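Long-range contacts in solute-binding protein (Thermoactinomyces vulgaris, PDB 2ZYM), which probably binds cyclodextrins and related maltose-type sugars for membrane transport, as a lipoprotein of the bacterial solute-binding protein 1 family: residues Q95-D100 with Y122-A127; V131-N136 with A244-P249; K184-F189 with P206-G211; G235-G240 with A258-G263. One frame throughout, in Å; residues are numbered along the deposited sequence.

Contact 1. Residues Q95-D100 with Y122-A127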
loop_
_atom_site.group_PDB
_atom_site.type_symbol
_atom_site.label_atom_id
_atom_site.label_comp_id
_atom_site.label_asym_id
_atom_site.label_seq_id
_atom_site.Cartn_x
_atom_site.Cartn_y
_atom_site.Cartn_z
ATOM N N GLN A 95 20.888 1.442 -0.015
ATOM C CA GLN A 95 21.808 2.565 0.137
ATOM C C GLN A 95 21.125 3.859 -0.314
ATOM O O GLN A 95 20.266 3.825 -1.199
ATOM C CB GLN A 95 23.100 2.323 -0.654
ATOM C CG GLN A 95 22.903 2.019 -2.137
ATOM C CD GLN A 95 24.213 1.832 -2.885
ATOM O OE1 GLN A 95 24.484 0.758 -3.420
ATOM N NE2 GLN A 95 25.028 2.883 -2.931
ATOM N N PRO A 96 21.493 5.002 0.299
ATOM C CA PRO A 96 20.923 6.276 -0.146
ATOM C C PRO A 96 21.256 6.584 -1.605
ATOM O O PRO A 96 22.283 6.128 -2.118
ATOM C CB PRO A 96 21.571 7.309 0.786
ATOM C CG PRO A 96 22.731 6.630 1.395
ATOM C CD PRO A 96 22.419 5.177 1.430
ATOM N N ILE A 97 20.386 7.343 -2.261
ATOM C CA ILE A 97 20.542 7.652 -3.682
ATOM C C ILE A 97 21.069 9.070 -3.903
ATOM O O ILE A 97 20.737 9.993 -3.155
ATOM C CB ILE A 97 19.229 7.409 -4.471
ATOM C CG1 ILE A 97 18.048 8.157 -3.847
ATOM C CG2 ILE A 97 18.904 5.925 -4.523
ATOM C CD1 ILE A 97 17.497 9.250 -4.716
ATOM N N GLN A 98 21.898 9.231 -4.931
ATOM C CA GLN A 98 22.552 10.509 -5.201
ATOM C C GLN A 98 21.963 11.164 -6.431
ATOM O O GLN A 98 22.234 10.755 -7.565
ATOM C CB GLN A 98 24.066 10.339 -5.356
ATOM C CG GLN A 98 24.680 9.245 -4.491
ATOM C CD GLN A 98 24.168 9.228 -3.052
ATOM O OE1 GLN A 98 23.900 10.270 -2.453
ATOM N NE2 GLN A 98 24.035 8.035 -2.497
ATOM N N VAL A 99 21.141 12.177 -6.187
ATOM C CA VAL A 99 20.430 12.883 -7.242
ATOM C C VAL A 99 20.519 14.386 -7.004
ATOM O O VAL A 99 20.675 14.833 -5.862
ATOM C CB VAL A 99 18.943 12.434 -7.337
ATOM C CG1 VAL A 99 18.841 10.992 -7.827
ATOM C CG2 VAL A 99 18.226 12.601 -6.000
ATOM N N ASP A 100 20.435 15.157 -8.085
ATOM C CA ASP A 100 20.450 16.615 -7.999
ATOM C C ASP A 100 19.210 17.144 -7.285
ATOM O O ASP A 100 18.179 16.466 -7.222
ATOM C CB ASP A 100 20.561 17.237 -9.397
ATOM C CG ASP A 100 21.965 17.137 -9.981
ATOM O OD1 ASP A 100 22.877 16.595 -9.317
ATOM O OD2 ASP A 100 22.157 17.611 -11.120
ATOM N N TYR A 122 16.182 7.503 0.081
ATOM C CA TYR A 122 16.422 6.125 -0.346
ATOM C C TYR A 122 15.744 5.726 -1.654
ATOM O O TYR A 122 15.964 4.628 -2.162
ATOM C CB TYR A 122 16.067 5.148 0.780
ATOM C CG TYR A 122 17.141 5.095 1.839
ATOM C CD1 TYR A 122 17.103 5.948 2.942
ATOM C CD2 TYR A 122 18.215 4.213 1.722
ATOM C CE1 TYR A 122 18.102 5.915 3.909
ATOM C CE2 TYR A 122 19.216 4.170 2.684
ATOM C CZ TYR A 122 19.153 5.023 3.774
ATOM O OH TYR A 122 20.143 4.985 4.727
ATOM N N GLY A 123 14.936 6.621 -2.207
ATOM C CA GLY A 123 14.296 6.347 -3.482
ATOM C C GLY A 123 13.599 7.521 -4.126
ATOM O O GLY A 123 13.539 8.618 -3.563
ATOM N N LEU A 124 13.079 7.272 -5.323
ATOM C CA LEU A 124 12.226 8.218 -6.023
ATOM C C LEU A 124 10.852 7.573 -6.185
ATOM O O LEU A 124 10.756 6.388 -6.512
ATOM C CB LEU A 124 12.828 8.605 -7.379
ATOM C CG LEU A 124 14.174 9.353 -7.398
ATOM C CD1 LEU A 124 14.639 9.576 -8.828
ATOM C CD2 LEU A 124 14.128 10.677 -6.637
ATOM N N PRO A 125 9.781 8.345 -5.932
ATOM C CA PRO A 125 8.448 7.756 -5.852
ATOM C C PRO A 125 7.823 7.440 -7.208
ATOM O O PRO A 125 8.044 8.163 -8.179
ATOM C CB PRO A 125 7.639 8.819 -5.111
ATOM C CG PRO A 125 8.329 10.101 -5.386
ATOM C CD PRO A 125 9.763 9.804 -5.714
ATOM N N LYS A 126 7.052 6.357 -7.256
ATOM C CA LYS A 126 6.325 5.964 -8.465
ATOM C C LYS A 126 4.830 6.166 -8.295
ATOM O O LYS A 126 4.126 6.515 -9.245
ATOM C CB LYS A 126 6.575 4.494 -8.792
ATOM C CG LYS A 126 8.030 4.107 -8.953
ATOM C CD LYS A 126 8.123 2.790 -9.690
ATOM C CE LYS A 126 7.780 1.616 -8.810
ATOM N NZ LYS A 126 7.655 0.366 -9.607
ATOM N N ALA A 127 4.350 5.928 -7.078
ATOM C CA ALA A 127 2.922 5.923 -6.792
ATOM C C ALA A 127 2.635 6.322 -5.355
ATOM O O ALA A 127 3.349 5.926 -4.432
ATOM C CB ALA A 127 2.325 4.548 -7.082
HETATM O O HOH W 1 17.677 2.964 -1.814
#
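In a mixed sheet of the periplasmic-binding-protein fold, the loop that follows strand 94-95 lays P96 and I97 alongside residues Y122 to L124 of strand 120-129. Both segments also reach strand 278-287: Q95 shares a backbone hydrogen bond with L286 and L124 one with W284. The CB of Y122 points away from the loop, but with CG anti to the carbonyl carbon (chi1 -78°) the ring swings back beside P96. P96 CA lies over one face of the ring, P96 N is 3.4 Å from Y122 CE2, and the proline CD rests 3.6 Å from that same CE2. A leucine in place of Y122 would probably leave the proline ring without its flat partner and open a gap beside P96. Further along, I97 turns toward the strand. Its CG1, set between the backbone N and the carbonyl carbon (chi1 54°), comes within 3.8 Å of G123 N. M300 of helix 293-303 touches both I97 and L124, and across this small apolar patch I97 CD1 meets L124 CD2 at 4.1 Å.

Contact 2. Residues V131-N136 with A244-P249; sequences VALIYN and AVINGP
L133 holds its CG anti to the backbone N (chi1 -167°), which carries the side chain toward the partner strand, where CD1 meets A244 CB at 3.9 Å, with I246 CG1 farther off. On the other face of the sheet, with CG1 of V245 anti to its carbonyl carbon (chi1 -59°), CG2 falls between N and the carbonyl carbon and reaches I134 CB at 4.0 Å. Just before strand 132-136 begins, V131 CG2 meets I246 CG2 at 3.8 Å, the two side chains crossing at a slant. Beneath these apolar touches lies a regular antiparallel ladder. I134 and V245 form a hydrogen-bonded pair: V245 N donates to I134 O at 2.8 Å in an almost straight bond (173°), and I134 N returns one to V245 O at 2.9 Å. A132 and N247 make the next such pair, with N247 N donating to A132 O at 3.2 Å, while L133 with I246 and Y135 with A244 are non-hydrogen-bonded pairs. The buried amide of N247 is held from outside the strands, ND2 by the hydroxyl of Y255 and OD1 by that of Y176, which should fix its rotation. Strands 132-136 and 242-247 are the two inner strands of a four-stranded mixed sheet in the solute-binding fold, and the side chain of N247 lies about 5 Å from a bound glucose unit.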
loop_
_atom_site.group_PDB
_atom_site.type_symbol
_atom_site.label_atom_id
_atom_site.label_comp_id
_atom_site.label_asym_id
_atom_site.label_seq_id
_atom_site.Cartn_x
_atom_site.Cartn_y
_atom_site.Cartn_z
ATOM N N VAL A 131 -6.526 3.459 0.108
ATOM C CA VAL A 131 -7.775 2.769 -0.182
ATOM C C VAL A 131 -8.917 3.782 -0.131
ATOM O O VAL A 131 -8.810 4.811 0.534
ATOM C CB VAL A 131 -8.060 1.592 0.791
ATOM C CG1 VAL A 131 -6.999 0.503 0.651
ATOM C CG2 VAL A 131 -8.178 2.076 2.234
ATOM N N ALA A 132 -9.989 3.497 -0.860
ATOM C CA ALA A 132 -11.194 4.319 -0.834
ATOM C C ALA A 132 -12.378 3.394 -1.057
ATOM O O ALA A 132 -12.209 2.178 -1.079
ATOM C CB ALA A 132 -11.133 5.392 -1.909
ATOM N N LEU A 133 -13.573 3.957 -1.206
ATOM C CA LEU A 133 -14.726 3.151 -1.571
ATOM C C LEU A 133 -14.813 3.094 -3.089
ATOM O O LEU A 133 -15.066 4.104 -3.743
ATOM C CB LEU A 133 -16.024 3.697 -0.962
ATOM C CG LEU A 133 -17.235 2.750 -1.030
ATOM C CD1 LEU A 133 -17.101 1.591 -0.044
ATOM C CD2 LEU A 133 -18.545 3.496 -0.801
ATOM N N ILE A 134 -14.562 1.911 -3.638
ATOM C CA ILE A 134 -14.712 1.673 -5.068
ATOM C C ILE A 134 -16.029 0.933 -5.254
ATOM O O ILE A 134 -16.226 -0.149 -4.696
ATOM C CB ILE A 134 -13.525 0.854 -5.656
ATOM C CG1 ILE A 134 -12.219 1.652 -5.588
ATOM C CG2 ILE A 134 -13.778 0.477 -7.109
ATOM C CD1 ILE A 134 -11.554 1.622 -4.262
ATOM N N TYR A 135 -16.941 1.532 -6.013
ATOM C CA TYR A 135 -18.262 0.940 -6.186
ATOM C C TYR A 135 -18.632 0.670 -7.640
ATOM O O TYR A 135 -18.097 1.288 -8.562
ATOM C CB TYR A 135 -19.347 1.751 -5.456
ATOM C CG TYR A 135 -19.508 3.186 -5.906
ATOM C CD1 TYR A 135 -20.519 3.549 -6.798
ATOM C CD2 TYR A 135 -18.669 4.187 -5.419
ATOM C CE1 TYR A 135 -20.677 4.872 -7.207
ATOM C CE2 TYR A 135 -18.817 5.507 -5.823
ATOM C CZ TYR A 135 -19.826 5.844 -6.710
ATOM O OH TYR A 135 -19.966 7.154 -7.102
ATOM N N ASN A 136 -19.544 -0.281 -7.818
ATOM C CA ASN A 136 -20.115 -0.610 -9.111
ATOM C C ASN A 136 -21.330 0.284 -9.338
ATOM O O ASN A 136 -22.367 0.104 -8.695
ATOM C CB ASN A 136 -20.508 -2.093 -9.139
ATOM C CG ASN A 136 -21.000 -2.555 -10.501
ATOM O OD1 ASN A 136 -21.591 -1.787 -11.263
ATOM N ND2 ASN A 136 -20.771 -3.826 -10.805
ATOM N N ALA A 244 -19.840 -2.738 -3.617
ATOM C CA ALA A 244 -18.754 -1.858 -3.202
ATOM C C ALA A 244 -17.627 -2.597 -2.490
ATOM O O ALA A 244 -17.867 -3.540 -1.731
ATOM C CB ALA A 244 -19.290 -0.730 -2.323
ATOM N N VAL A 245 -16.397 -2.158 -2.745
ATOM C CA VAL A 245 -15.230 -2.642 -2.007
ATOM C C VAL A 245 -14.436 -1.482 -1.399
ATOM O O VAL A 245 -14.550 -0.334 -1.840
ATOM C CB VAL A 245 -14.283 -3.543 -2.871
ATOM C CG1 VAL A 245 -15.023 -4.773 -3.414
ATOM C CG2 VAL A 245 -13.620 -2.752 -4.002
ATOM N N ILE A 246 -13.648 -1.795 -0.375
ATOM C CA ILE A 246 -12.635 -0.876 0.126
ATOM C C ILE A 246 -11.299 -1.360 -0.433
ATOM O O ILE A 246 -10.764 -2.384 0.004
ATOM C CB ILE A 246 -12.603 -0.815 1.674
ATOM C CG1 ILE A 246 -13.977 -0.411 2.228
ATOM C CG2 ILE A 246 -11.506 0.146 2.146
ATOM C CD1 ILE A 246 -14.145 -0.627 3.737
ATOM N N ASN A 247 -10.786 -0.634 -1.425
ATOM C CA ASN A 247 -9.571 -1.028 -2.131
ATOM C C ASN A 247 -8.811 0.186 -2.675
ATOM O O ASN A 247 -9.300 1.312 -2.602
ATOM C CB ASN A 247 -9.908 -2.015 -3.263
ATOM C CG ASN A 247 -8.799 -3.032 -3.508
ATOM O OD1 ASN A 247 -7.747 -2.990 -2.872
ATOM N ND2 ASN A 247 -9.044 -3.965 -4.424
ATOM N N GLY A 248 -7.626 -0.052 -3.229
ATOM C CA GLY A 248 -6.753 1.028 -3.679
ATOM C C GLY A 248 -6.676 1.214 -5.183
ATOM O O GLY A 248 -7.270 0.445 -5.939
ATOM N N PRO A 249 -5.927 2.239 -5.630
ATOM C CA PRO A 249 -5.805 2.602 -7.049
ATOM C C PRO A 249 -5.276 1.482 -7.947
ATOM O O PRO A 249 -5.534 1.488 -9.152
ATOM C CB PRO A 249 -4.820 3.771 -7.024
ATOM C CG PRO A 249 -4.950 4.338 -5.647
ATOM C CD PRO A 249 -5.141 3.146 -4.772
#

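Contact 3. Residues K184-F189 with P206-G211; sequences KGAAVF and PEAVQG
K184, G185 and A186, where a Schellman motif at G185 closes helix 174-183, pack against the N-terminal part of helix 206-220. A186 points its methyl at the new helix, and CB lies 3.6 Å from A208 CA, close to the backbone, with the methyl of A208 beside it. The K184 chain, bent at chi2 (-64°), crosses Q210 at a slant and sets its CG 3.7 Å from Q210 CB. Its ammonium group leads away from the contact to a salt bridge with D271, leaving the methylenes to do the packing. The methylenes of E207 make van der Waals contacts of another kind, with carbonyl oxygens of the turn that ends the helix: CB is 3.1 Å from K184 O, and CG meets G185 O at 3.5 Å. No direct hydrogen bond joins the two segments; the polar links run through water instead. One water donates both to K184 O and to Q210 OE1, so the carbonyl near the helix end is tied to the amide of the next helix. A second water does the same for the carboxylate of E207, donating to G185 O at 2.9 Å and to E207 OE1 at 3.1 Å.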
loop_
_atom_site.group_PDB
_atom_site.type_symbol
_atom_site.label_atom_id
_atom_site.label_comp_id
_atom_site.label_asym_id
_atom_site.label_seq_id
_atom_site.Cartn_x
_atom_site.Cartn_y
_atom_site.Cartn_z
ATOM N N LYS A 184 -11.537 5.299 16.464
ATOM C CA LYS A 184 -11.666 5.181 17.915
ATOM C C LYS A 184 -10.523 5.865 18.665
ATOM O O LYS A 184 -10.510 5.890 19.898
ATOM C CB LYS A 184 -11.767 3.706 18.321
ATOM C CG LYS A 184 -12.779 2.899 17.519
ATOM C CD LYS A 184 -14.200 3.398 17.723
ATOM C CE LYS A 184 -15.166 2.685 16.799
ATOM N NZ LYS A 184 -16.548 3.220 16.931
ATOM N N GLY A 185 -9.571 6.416 17.918
ATOM C CA GLY A 185 -8.433 7.121 18.502
ATOM C C GLY A 185 -7.223 6.237 18.746
ATOM O O GLY A 185 -6.346 6.582 19.540
ATOM N N ALA A 186 -7.176 5.092 18.067
ATOM C CA ALA A 186 -6.034 4.188 18.164
ATOM C C ALA A 186 -4.928 4.599 17.199
ATOM O O ALA A 186 -5.197 5.157 16.133
ATOM C CB ALA A 186 -6.461 2.755 17.902
ATOM N N ALA A 187 -3.689 4.318 17.588
ATOM C CA ALA A 187 -2.515 4.594 16.761
ATOM C C ALA A 187 -1.593 3.381 16.740
ATOM O O ALA A 187 -1.552 2.621 17.705
ATOM C CB ALA A 187 -1.772 5.809 17.295
ATOM N N VAL A 188 -0.863 3.199 15.642
ATOM C CA VAL A 188 0.143 2.135 15.556
ATOM C C VAL A 188 1.254 2.400 16.580
ATOM O O VAL A 188 1.576 1.533 17.393
ATOM C CB VAL A 188 0.728 1.990 14.128
ATOM C CG1 VAL A 188 1.748 0.859 14.070
ATOM C CG2 VAL A 188 -0.386 1.742 13.116
ATOM N N PHE A 189 1.820 3.606 16.528
ATOM C CA PHE A 189 2.783 4.068 17.525
ATOM C C PHE A 189 2.294 5.345 18.205
ATOM O O PHE A 189 1.658 6.192 17.573
ATOM C CB PHE A 189 4.159 4.299 16.893
ATOM C CG PHE A 189 4.759 3.067 16.276
ATOM C CD1 PHE A 189 4.727 2.877 14.898
ATOM C CD2 PHE A 189 5.359 2.094 17.071
ATOM C CE1 PHE A 189 5.280 1.735 14.322
ATOM C CE2 PHE A 189 5.916 0.951 16.506
ATOM C CZ PHE A 189 5.876 0.771 15.125
ATOM N N PRO A 206 -7.163 0.447 24.873
ATOM C CA PRO A 206 -8.626 0.325 24.911
ATOM C C PRO A 206 -9.306 0.770 23.612
ATOM O O PRO A 206 -10.242 0.111 23.154
ATOM C CB PRO A 206 -9.020 1.240 26.074
ATOM C CG PRO A 206 -7.847 1.193 26.981
ATOM C CD PRO A 206 -6.643 1.114 26.083
ATOM N N GLU A 207 -8.831 1.867 23.025
ATOM C CA GLU A 207 -9.358 2.347 21.744
ATOM C C GLU A 207 -9.108 1.360 20.603
ATOM O O GLU A 207 -9.985 1.151 19.762
ATOM C CB GLU A 207 -8.826 3.745 21.385
ATOM C CG GLU A 207 -7.384 4.031 21.773
ATOM C CD GLU A 207 -7.260 4.550 23.196
ATOM O OE1 GLU A 207 -7.395 5.774 23.413
ATOM O OE2 GLU A 207 -7.019 3.732 24.099
ATOM N N ALA A 208 -7.926 0.745 20.591
ATOM C CA ALA A 208 -7.591 -0.271 19.586
ATOM C C ALA A 208 -8.517 -1.480 19.683
ATOM O O ALA A 208 -8.899 -2.056 18.665
ATOM C CB ALA A 208 -6.142 -0.694 19.709
ATOM N N VAL A 209 -8.880 -1.853 20.909
ATOM C CA VAL A 209 -9.841 -2.938 21.138
ATOM C C VAL A 209 -11.224 -2.560 20.592
ATOM O O VAL A 209 -11.927 -3.411 20.037
ATOM C CB VAL A 209 -9.918 -3.344 22.637
ATOM C CG1 VAL A 209 -10.887 -4.507 22.843
ATOM C CG2 VAL A 209 -8.541 -3.727 23.162
ATOM N N GLN A 210 -11.596 -1.286 20.739
ATOM C CA GLN A 210 -12.837 -0.752 20.165
ATOM C C GLN A 210 -12.840 -0.910 18.641
ATOM O O GLN A 210 -13.862 -1.257 18.047
ATOM C CB GLN A 210 -13.031 0.724 20.540
ATOM C CG GLN A 210 -13.368 0.983 22.006
ATOM C CD GLN A 210 -13.314 2.463 22.380
ATOM O OE1 GLN A 210 -13.916 3.314 21.717
ATOM N NE2 GLN A 210 -12.594 2.773 23.454
ATOM N N GLY A 211 -11.687 -0.655 18.023
ATOM C CA GLY A 211 -11.515 -0.835 16.582
ATOM C C GLY A 211 -11.654 -2.287 16.158
ATOM O O GLY A 211 -12.339 -2.594 15.177
HETATM O O HOH W 2 -12.303 5.303 21.701
HETATM O O HOH W 3 -5.218 7.429 22.034
#

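Contact 4. Residues G235-G240 with A258-G263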
loop_
_atom_site.group_PDB
_atom_site.type_symbol
_atom_site.label_atom_id
_atom_site.label_comp_id
_atom_site.label_asym_id
_atom_site.label_seq_id
_atom_site.Cartn_x
_atom_site.Cartn_y
_atom_site.Cartn_z
ATOM N N GLY A 235 -11.841 -10.733 -7.551
ATOM C CA GLY A 235 -12.559 -11.654 -8.440
ATOM C C GLY A 235 -14.068 -11.502 -8.356
ATOM O O GLY A 235 -14.766 -11.550 -9.374
ATOM N N LEU A 236 -14.569 -11.301 -7.141
ATOM C CA LEU A 236 -16.006 -11.158 -6.907
ATOM C C LEU A 236 -16.538 -9.802 -7.362
ATOM O O LEU A 236 -17.646 -9.716 -7.896
ATOM C CB LEU A 236 -16.349 -11.429 -5.434
ATOM C CG LEU A 236 -16.659 -12.874 -5.006
ATOM C CD1 LEU A 236 -15.615 -13.899 -5.461
ATOM C CD2 LEU A 236 -16.832 -12.945 -3.503
ATOM N N PHE A 237 -15.749 -8.747 -7.166
ATOM C CA PHE A 237 -16.122 -7.428 -7.669
ATOM C C PHE A 237 -16.119 -7.425 -9.199
ATOM O O PHE A 237 -17.046 -6.903 -9.824
ATOM C CB PHE A 237 -15.202 -6.330 -7.117
ATOM C CG PHE A 237 -15.669 -4.935 -7.438
ATOM C CD1 PHE A 237 -16.706 -4.350 -6.718
ATOM C CD2 PHE A 237 -15.078 -4.209 -8.467
ATOM C CE1 PHE A 237 -17.148 -3.061 -7.018
ATOM C CE2 PHE A 237 -15.509 -2.923 -8.775
ATOM C CZ PHE A 237 -16.548 -2.346 -8.048
ATOM N N LYS A 238 -15.090 -8.037 -9.787
ATOM C CA LYS A 238 -14.953 -8.120 -11.244
ATOM C C LYS A 238 -16.073 -8.909 -11.918
ATOM O O LYS A 238 -16.417 -8.646 -13.074
ATOM C CB LYS A 238 -13.597 -8.714 -11.627
ATOM C CG LYS A 238 -12.429 -7.743 -11.465
ATOM C CD LYS A 238 -11.165 -8.264 -12.125
ATOM C CE LYS A 238 -10.561 -9.437 -11.367
ATOM N NZ LYS A 238 -9.322 -9.918 -12.039
ATOM N N SER A 239 -16.630 -9.874 -11.190
ATOM C CA SER A 239 -17.720 -10.707 -11.694
ATOM C C SER A 239 -19.084 -10.019 -11.573
ATOM O O SER A 239 -20.107 -10.590 -11.960
ATOM C CB SER A 239 -17.733 -12.055 -10.971
ATOM O OG SER A 239 -18.061 -11.890 -9.602
ATOM N N GLY A 240 -19.094 -8.802 -11.032
ATOM C CA GLY A 240 -20.319 -8.004 -10.911
ATOM C C GLY A 240 -21.200 -8.388 -9.732
ATOM O O GLY A 240 -22.374 -8.011 -9.677
ATOM N N ALA A 258 -12.765 -5.492 -16.723
ATOM C CA ALA A 258 -13.797 -6.485 -16.435
ATOM C C ALA A 258 -15.201 -5.910 -16.678
ATOM O O ALA A 258 -16.210 -6.522 -16.314
ATOM C CB ALA A 258 -13.653 -7.001 -15.012
ATOM N N GLY A 259 -15.248 -4.734 -17.301
ATOM C CA GLY A 259 -16.504 -4.114 -17.723
ATOM C C GLY A 259 -17.300 -3.396 -16.649
ATOM O O GLY A 259 -18.463 -3.051 -16.864
ATOM N N ILE A 260 -16.689 -3.161 -15.492
ATOM C CA ILE A 260 -17.370 -2.445 -14.414
ATOM C C ILE A 260 -17.298 -0.938 -14.649
ATOM O O ILE A 260 -16.228 -0.392 -14.938
ATOM C CB ILE A 260 -16.796 -2.806 -13.019
ATOM C CG1 ILE A 260 -16.760 -4.326 -12.838
ATOM C CG2 ILE A 260 -17.629 -2.172 -11.903
ATOM C CD1 ILE A 260 -15.597 -4.805 -12.010
ATOM N N ASN A 261 -18.453 -0.284 -14.557
ATOM C CA ASN A 261 -18.533 1.168 -14.525
ATOM C C ASN A 261 -18.164 1.589 -13.105
ATOM O O ASN A 261 -19.000 1.548 -12.199
ATOM C CB ASN A 261 -19.952 1.627 -14.892
ATOM C CG ASN A 261 -20.073 3.140 -15.054
ATOM O OD1 ASN A 261 -19.127 3.895 -14.811
ATOM N ND2 ASN A 261 -21.254 3.587 -15.467
ATOM N N VAL A 262 -16.906 1.975 -12.914
ATOM C CA VAL A 262 -16.378 2.181 -11.564
ATOM C C VAL A 262 -16.542 3.603 -11.033
ATOM O O VAL A 262 -16.228 4.581 -11.713
ATOM C CB VAL A 262 -14.892 1.719 -11.417
ATOM C CG1 VAL A 262 -14.759 0.224 -11.694
ATOM C CG2 VAL A 262 -13.961 2.519 -12.314
ATOM N N GLY A 263 -17.053 3.698 -9.812
ATOM C CA GLY A 263 -17.073 4.952 -9.075
ATOM C C GLY A 263 -16.067 4.851 -7.945
ATOM O O GLY A 263 -15.795 3.756 -7.446
#
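Apolar packing of I260 against F237 and K238 is central to this contact. F237 has its CG anti to the backbone N (chi1 -171°), which carries the ring off helix 230-238 toward segment 258-263, where the side chains of F237 and I260 meet at a slant. I260 CD1 reaches F237 CD2 at 3.6 Å, and I260 CG2 sits 3.9 Å from F237 CE2. The same CD1 methyl presses on the helix backbone, 3.4 Å from F237 O and 3.5 Å from K238 CA. V262 CG1 lies at the edge of the ring, near its plane, but is more distant. Replacing I260 by an alanine removes CD1 and CG2, and would probably leave a gap beside the F237 ring and over the K238 backbone, with the ring freer to shift. Beside this core A258 turns its methyl toward K238 and meets its CB at 3.8 Å; the lysine tip runs off to a salt bridge with D254.

Two Schellman motifs frame the packing, one at G240 ending helix 230-238 and one at G259 ending helix 252-257, each with a glycine at positive phi. Y255 of helix 252-257 touches F237, K238, I260 and V262.

No hydrogen bond crosses between the two segments; within 235-240, G240 N donates to F237 O, and S239 OG donates to L236 O at 2.8 Å, coming from above the carbonyl plane, 36° out of it.

Contacts 2 and 4 form one continuous block, their centres 11 Å apart: strands 132-136 and 262-265 are neighbours in the same sheet, Y135 N probably hydrogen-bonds to G263 O at 2.9 Å, and F237 and I260 both pack on N136. Contact 1 lies across the chain's centre, 30 Å from contact 2 between centres, although strand 120-129 leads almost directly into strand 132-136. Contact 3 belongs to the long excursion between the two strands of contact 2, with nearest atoms about 12 Å away. Contact 2 approaches the bound glucose units through N247, at about 5 Å; the side chain of K238 in contact 4 remains about 11 Å off.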